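Local coordinates for glycerol dehydrogenase (Schizosaccharomyces pombe, PDB 1TA9), which oxidises glycerol to dihydroxyacetone with NAD(+) as a zinc-dependent member of the iron-containing alcohol dehydrogenase family, serving glycerol assimilation, at residues R76-F79 with T80-Y83; L385-G388 with R389-R393; S421-W424 with Q425-T428. One frame throughout, in Å; residues are numbered along the deposited sequence.

Contact 1: R76-F79 with T80-Y83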
# COMPACT_ATOMS: atom_id res chain seq x y z
N ARG B 76 38.09 -14.80 -9.00
CA ARG B 76 38.96 -15.56 -8.11
C ARG B 76 40.08 -16.21 -8.90
O ARG B 76 39.83 -16.92 -9.88
CB ARG B 76 38.16 -16.62 -7.36
CG ARG B 76 38.92 -17.19 -6.18
CD ARG B 76 38.11 -18.17 -5.37
NE ARG B 76 38.73 -18.38 -4.07
CZ ARG B 76 38.21 -19.10 -3.08
NH1 ARG B 76 37.04 -19.71 -3.24
NH2 ARG B 76 38.86 -19.19 -1.93
N HIS B 77 41.32 -15.97 -8.47
CA HIS B 77 42.51 -16.52 -9.12
C HIS B 77 42.76 -15.81 -10.45
O HIS B 77 43.54 -16.27 -11.28
CB HIS B 77 42.35 -18.02 -9.37
CG HIS B 77 42.05 -18.81 -8.13
ND1 HIS B 77 42.89 -18.82 -7.04
CD2 HIS B 77 41.00 -19.59 -7.80
CE1 HIS B 77 42.37 -19.58 -6.09
NE2 HIS B 77 41.22 -20.06 -6.53
N ALA B 78 42.09 -14.67 -10.64
CA ALA B 78 42.22 -13.90 -11.87
C ALA B 78 43.66 -13.57 -12.25
O ALA B 78 43.99 -13.53 -13.44
CB ALA B 78 41.41 -12.61 -11.77
N PHE B 79 44.52 -13.34 -11.27
CA PHE B 79 45.91 -13.02 -11.57
C PHE B 79 46.60 -14.12 -12.37
O PHE B 79 47.61 -13.88 -13.01
CB PHE B 79 46.72 -12.73 -10.30
CG PHE B 79 46.37 -11.43 -9.62
CD1 PHE B 79 45.72 -10.41 -10.32
CD2 PHE B 79 46.72 -11.21 -8.29
CE1 PHE B 79 45.43 -9.19 -9.70
CE2 PHE B 79 46.44 -10.00 -7.67
CZ PHE B 79 45.79 -8.98 -8.38
N THR B 80 46.05 -15.34 -12.33
CA THR B 80 46.64 -16.45 -13.08
C THR B 80 46.22 -16.37 -14.55
O THR B 80 46.66 -17.17 -15.37
CB THR B 80 46.21 -17.83 -12.53
OG1 THR B 80 44.79 -17.99 -12.69
CG2 THR B 80 46.58 -17.95 -11.06
N ARG B 81 45.36 -15.40 -14.85
CA ARG B 81 44.88 -15.17 -16.21
C ARG B 81 45.26 -13.75 -16.64
O ARG B 81 44.61 -13.16 -17.49
CB ARG B 81 43.35 -15.31 -16.26
CG ARG B 81 42.81 -16.69 -15.96
CD ARG B 81 41.29 -16.73 -16.08
NE ARG B 81 40.61 -16.12 -14.94
CZ ARG B 81 40.50 -16.69 -13.75
NH1 ARG B 81 41.01 -17.89 -13.53
NH2 ARG B 81 39.86 -16.07 -12.77
N SER B 82 46.33 -13.22 -16.06
CA SER B 82 46.78 -11.86 -16.36
C SER B 82 47.00 -11.53 -17.84
O SER B 82 46.48 -10.54 -18.33
CB SER B 82 48.06 -11.55 -15.58
OG SER B 82 47.83 -11.58 -14.19
N TYR B 83 47.78 -12.35 -18.54
CA TYR B 83 48.07 -12.08 -19.94
C TYR B 83 46.83 -11.86 -20.79
O TYR B 83 46.80 -10.97 -21.64
CB TYR B 83 48.91 -13.22 -20.55
CG TYR B 83 49.36 -12.91 -21.95
CD1 TYR B 83 48.70 -13.44 -23.05
CD2 TYR B 83 50.43 -12.05 -22.18
CE1 TYR B 83 49.09 -13.12 -24.35
CE2 TYR B 83 50.83 -11.72 -23.47
CZ TYR B 83 50.15 -12.26 -24.55
OH TYR B 83 50.54 -11.93 -25.83

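Contact 2: L385-G388 with R389-R393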
# COMPACT_ATOMS: atom_id res chain seq x y z
N LEU B 385 37.24 22.80 15.99
CA LEU B 385 37.13 24.02 15.20
C LEU B 385 38.22 23.99 14.15
O LEU B 385 38.04 24.50 13.04
CB LEU B 385 37.28 25.26 16.08
CG LEU B 385 36.05 25.62 16.92
CD1 LEU B 385 36.37 26.82 17.80
CD2 LEU B 385 34.88 25.94 15.99
N MET B 386 39.35 23.40 14.51
CA MET B 386 40.49 23.27 13.61
C MET B 386 40.07 22.34 12.46
O MET B 386 40.43 22.57 11.31
CB MET B 386 41.68 22.67 14.36
CG MET B 386 42.83 22.23 13.46
SD MET B 386 43.98 21.13 14.32
CE MET B 386 45.03 22.31 15.15
N VAL B 387 39.31 21.30 12.78
CA VAL B 387 38.85 20.37 11.75
C VAL B 387 37.87 21.11 10.85
O VAL B 387 37.89 20.94 9.63
CB VAL B 387 38.15 19.14 12.37
CG1 VAL B 387 37.52 18.30 11.26
CG2 VAL B 387 39.16 18.30 13.14
N GLY B 388 37.01 21.92 11.46
CA GLY B 388 36.03 22.67 10.70
C GLY B 388 36.70 23.59 9.70
O GLY B 388 36.29 23.67 8.54
N ARG B 389 37.75 24.28 10.14
CA ARG B 389 38.47 25.18 9.26
C ARG B 389 39.12 24.39 8.12
O ARG B 389 39.07 24.81 6.96
CB ARG B 389 39.54 25.96 10.04
CG ARG B 389 38.98 27.06 10.94
CD ARG B 389 40.09 28.02 11.40
NE ARG B 389 40.97 27.41 12.40
CZ ARG B 389 40.68 27.33 13.69
NH1 ARG B 389 39.54 27.82 14.15
NH2 ARG B 389 41.53 26.75 14.53
N ALA B 390 39.71 23.25 8.44
CA ALA B 390 40.35 22.42 7.42
C ALA B 390 39.31 21.90 6.43
O ALA B 390 39.55 21.85 5.22
CB ALA B 390 41.07 21.24 8.08
N THR B 391 38.15 21.52 6.96
CA THR B 391 37.06 21.00 6.14
C THR B 391 36.56 22.03 5.13
O THR B 391 36.21 21.69 4.00
CB THR B 391 35.88 20.58 7.02
OG1 THR B 391 36.30 19.53 7.91
CG2 THR B 391 34.71 20.08 6.17
N LEU B 392 36.55 23.30 5.54
CA LEU B 392 36.04 24.36 4.69
C LEU B 392 37.04 25.08 3.79
O LEU B 392 36.72 26.13 3.23
CB LEU B 392 35.29 25.38 5.56
CG LEU B 392 34.02 24.82 6.22
CD1 LEU B 392 33.57 25.73 7.35
CD2 LEU B 392 32.92 24.68 5.17
N ARG B 393 38.24 24.53 3.65
CA ARG B 393 39.24 25.15 2.78
C ARG B 393 38.67 25.29 1.37
O ARG B 393 37.88 24.45 0.92
CB ARG B 393 40.53 24.33 2.78
CG ARG B 393 41.33 24.49 4.08
CD ARG B 393 42.53 23.57 4.17
NE ARG B 393 43.47 23.75 3.07
CZ ARG B 393 43.61 22.90 2.05
NH1 ARG B 393 44.49 23.16 1.10
NH2 ARG B 393 42.87 21.79 2.00

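Contact 3: S421-W424 with Q425-T428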
# COMPACT_ATOMS: atom_id res chain seq x y z
N SER B 421 24.59 8.86 17.99
CA SER B 421 25.01 7.46 17.98
C SER B 421 24.95 6.87 19.39
O SER B 421 24.50 5.74 19.57
CB SER B 421 26.43 7.32 17.41
OG SER B 421 26.47 7.64 16.03
N GLN B 422 25.41 7.62 20.38
CA GLN B 422 25.36 7.12 21.75
C GLN B 422 23.93 6.88 22.20
O GLN B 422 23.65 5.94 22.94
CB GLN B 422 26.03 8.11 22.71
CG GLN B 422 27.54 8.18 22.56
CD GLN B 422 28.18 8.93 23.70
OE1 GLN B 422 27.99 8.57 24.87
NE2 GLN B 422 28.93 9.97 23.38
N LYS B 423 23.01 7.73 21.76
CA LYS B 423 21.61 7.56 22.14
C LYS B 423 21.05 6.31 21.48
O LYS B 423 20.35 5.52 22.12
CB LYS B 423 20.77 8.78 21.72
CG LYS B 423 19.31 8.72 22.17
CD LYS B 423 19.18 8.75 23.69
CE LYS B 423 17.73 8.85 24.13
NZ LYS B 423 17.59 9.01 25.60
N TRP B 424 21.38 6.11 20.20
CA TRP B 424 20.92 4.93 19.47
C TRP B 424 21.43 3.66 20.14
O TRP B 424 20.69 2.69 20.30
CB TRP B 424 21.39 4.97 18.01
CG TRP B 424 21.09 3.70 17.27
CD1 TRP B 424 19.88 3.33 16.73
CD2 TRP B 424 21.97 2.60 17.06
NE1 TRP B 424 19.97 2.06 16.21
CE2 TRP B 424 21.24 1.59 16.40
CE3 TRP B 424 23.32 2.36 17.38
CZ2 TRP B 424 21.81 0.35 16.05
CZ3 TRP B 424 23.88 1.14 17.03
CH2 TRP B 424 23.13 0.15 16.37
N GLN B 425 22.70 3.66 20.55
CA GLN B 425 23.28 2.48 21.20
C GLN B 425 22.50 2.15 22.47
O GLN B 425 22.22 0.99 22.76
CB GLN B 425 24.74 2.73 21.56
CG GLN B 425 25.64 3.06 20.39
CD GLN B 425 27.03 3.48 20.84
OE1 GLN B 425 27.17 4.27 21.77
NE2 GLN B 425 28.05 2.97 20.16
N GLU B 426 22.17 3.19 23.24
CA GLU B 426 21.42 3.04 24.48
C GLU B 426 20.00 2.54 24.24
O GLU B 426 19.55 1.59 24.88
CB GLU B 426 21.36 4.38 25.22
CG GLU B 426 20.35 4.40 26.37
CD GLU B 426 19.91 5.81 26.73
OE1 GLU B 426 20.69 6.52 27.40
OE2 GLU B 426 18.79 6.19 26.33
N GLN B 427 19.28 3.19 23.33
CA GLN B 427 17.91 2.81 23.03
C GLN B 427 17.79 1.36 22.58
O GLN B 427 16.89 0.65 23.01
CB GLN B 427 17.32 3.68 21.92
CG GLN B 427 17.22 5.16 22.20
CD GLN B 427 16.63 5.91 21.01
OE1 GLN B 427 17.04 5.69 19.86
NE2 GLN B 427 15.67 6.79 21.27
N THR B 428 18.70 0.94 21.71
CA THR B 428 18.67 -0.41 21.16
C THR B 428 19.43 -1.44 21.99
O THR B 428 19.32 -2.64 21.74
CB THR B 428 19.27 -0.44 19.75
OG1 THR B 428 20.65 -0.08 19.81
CG2 THR B 428 18.53 0.54 18.84

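Contact 1: R76-F79 with T80-Y83
His77 O takes two hydrogen bonds from Thr80. The hydroxyl OG1 lies 2.6 Å from His77 O and in the plane of that carbonyl. The backbone N of Thr80 lies 2.9 Å from the same oxygen and comes from above the plane. OG1 can reach back because it sits between the backbone N and the carbonyl carbon of Thr80 (chi1 64°). One residue on, Arg81 N donates to Ala78 O at 2.7 Å. Ser82 repeats the step: its OG is 2.6 Å from Phe79 O, while its N makes only a weak bond to that oxygen. The backbone i to i+3 bonds mark a 3-10 turn, which leads from strand 71-75 into helix 82-86 of the nucleotide-binding domain. Asp214 secures the start of the turn by accepting from the backbone N of His77 and of Phe79.

The guanidinium that bridges the two segments is that of Arg81. Its chain bends at chi3 (-76°), which carries NH2 back to Arg76 O at 3.0 Å. The oxygen lies at the edge of the guanidinium, in its plane, and the hydrogen bond is nearly straight (165°). Ala78 CA lies under one face, 3.3 Å from Arg81 NH2. NH2 also forms a salt bridge with Asp63 of a second subunit. A leucine in place of Arg81 would probably leave that aspartate without this charge partner and Arg76 O without this donor.

The nonpolar side of the turn faces inward. The Phe79 ring meets Phe212 edge-to-face and touches Cys106 and Ile110 of helix 100-115. Its side chain is about 5 Å from that of Thr177, which probably binds NAD(+).

Contact 2: L385-G388 with R389-R393
Thr391 OG1 lies beside its own backbone N and anti to the carbonyl carbon (chi1 -61°), a torsion that turns the hydroxyl back to Val387 O. Arg389 CG takes the same kind of position, and a bend at chi3 (-73°) folds its guanidinium over Leu385 and Met386.

Val387 O is gripped twice. Thr391 N and Thr391 OG1 each lie 2.7 Å from it. The N comes in close to the carbonyl plane, whereas the hydroxyl stands above it. This gives the buried hydroxyl a backbone acceptor. The methyl CG1 of Val387 also lies 3.8 Å from Thr391 OG1.

These are i to i+4 contacts on the last turns of helix 381-391, in the all-helical C-terminal domain of the iron-containing alcohol dehydrogenase fold. Arg389 N to Leu385 O and Ala390 N to Met386 O continue the same ladder. Leu392 is the first residue to leave helical geometry. Its N still bonds to Gly388 O at 3.0 Å, and its CG lies 3.4 Å from that oxygen.

The Arg389 guanidinium lies flat against the helix. One face covers Met386 CA, 3.7 Å from NH2, and Leu385 O, each toward the rim of the group. NH1 also meets Leu385 CB at 3.9 Å.

The Val387 and Thr391 side chains point into the fold. Val387 touches Ile414, and Thr391 touches Ile410, both on helix 407-428. Thr391 also meets Ala316 and Ile317 of helix 313-322, the helix that carries the zinc ligand His315.

Contact 3: S421-W424 with Q425-T428
Trp424 O receives two hydrogen bonds from Thr428. Thr428 OG1 lies 2.8 Å from Trp424 O and Thr428 N lies 3.0 Å from it. The two donors reach the oxygen from opposite faces of the carbonyl plane. The hydroxyl sits between the backbone N and the carbonyl carbon (chi1 64°), which places the methyl CG2 beside the backbone N and over the indole. CG2 makes a CH-pi contact, 3.8 Å from the centroid of the five-membered ring of Trp424. Its closest ring atom is Trp424 NE1, at 3.4 Å. OG1 lies over the same indole, above its centre. Thus one threonine bonds to the carbonyl and covers a ring face of the same residue.

On another side of the helix, Lys423 NZ forms a salt bridge with Glu426 OE2 at 3.2 Å. The amine comes from the syn side of the carboxylate, a little out of its plane. The bend of the lysine at chi2 (65°) brings its end round to the glutamate. Its CG meanwhile packs against Gln427 CD at 4.1 Å, and these two side chains cross at about a right angle.

Gln425 folds back along the preceding turn. Its CG lies 3.0 Å from Ser421 O, and its OE1 approaches Gln422 CA.

The Trp424 indole packs on Asn356, Ser360 and Ala363 of helix 352-364 and meets the ring of Trp430. Lys423 and Gln427 instead touch Leu280 and Leu276 of a fourth subunit. This is the C-terminal end of helix 407-428, an alpha-helix with one side against its own chain and another at a subunit interface.

From the N terminus, the three contacts follow in series, and none nests in or crosses another. Each is a local turn that closes no long loop. Contact 1 comes first, joining strand 71-75, outermost in the parallel sheet within this chain, to helix 82-86. The other two lie on the opposite side of the chain's centre, with the centre of contact 2 about 44 Å from that of contact 1. Contact 2 ends helix 381-391, and contact 3 ends helix 407-428, the next helix. Their centres are about 28 Å apart. They do not touch, but side chains of contact 2 pack on helix 407-428 nearer its start. Contacts 1 and 3 both meet other subunits.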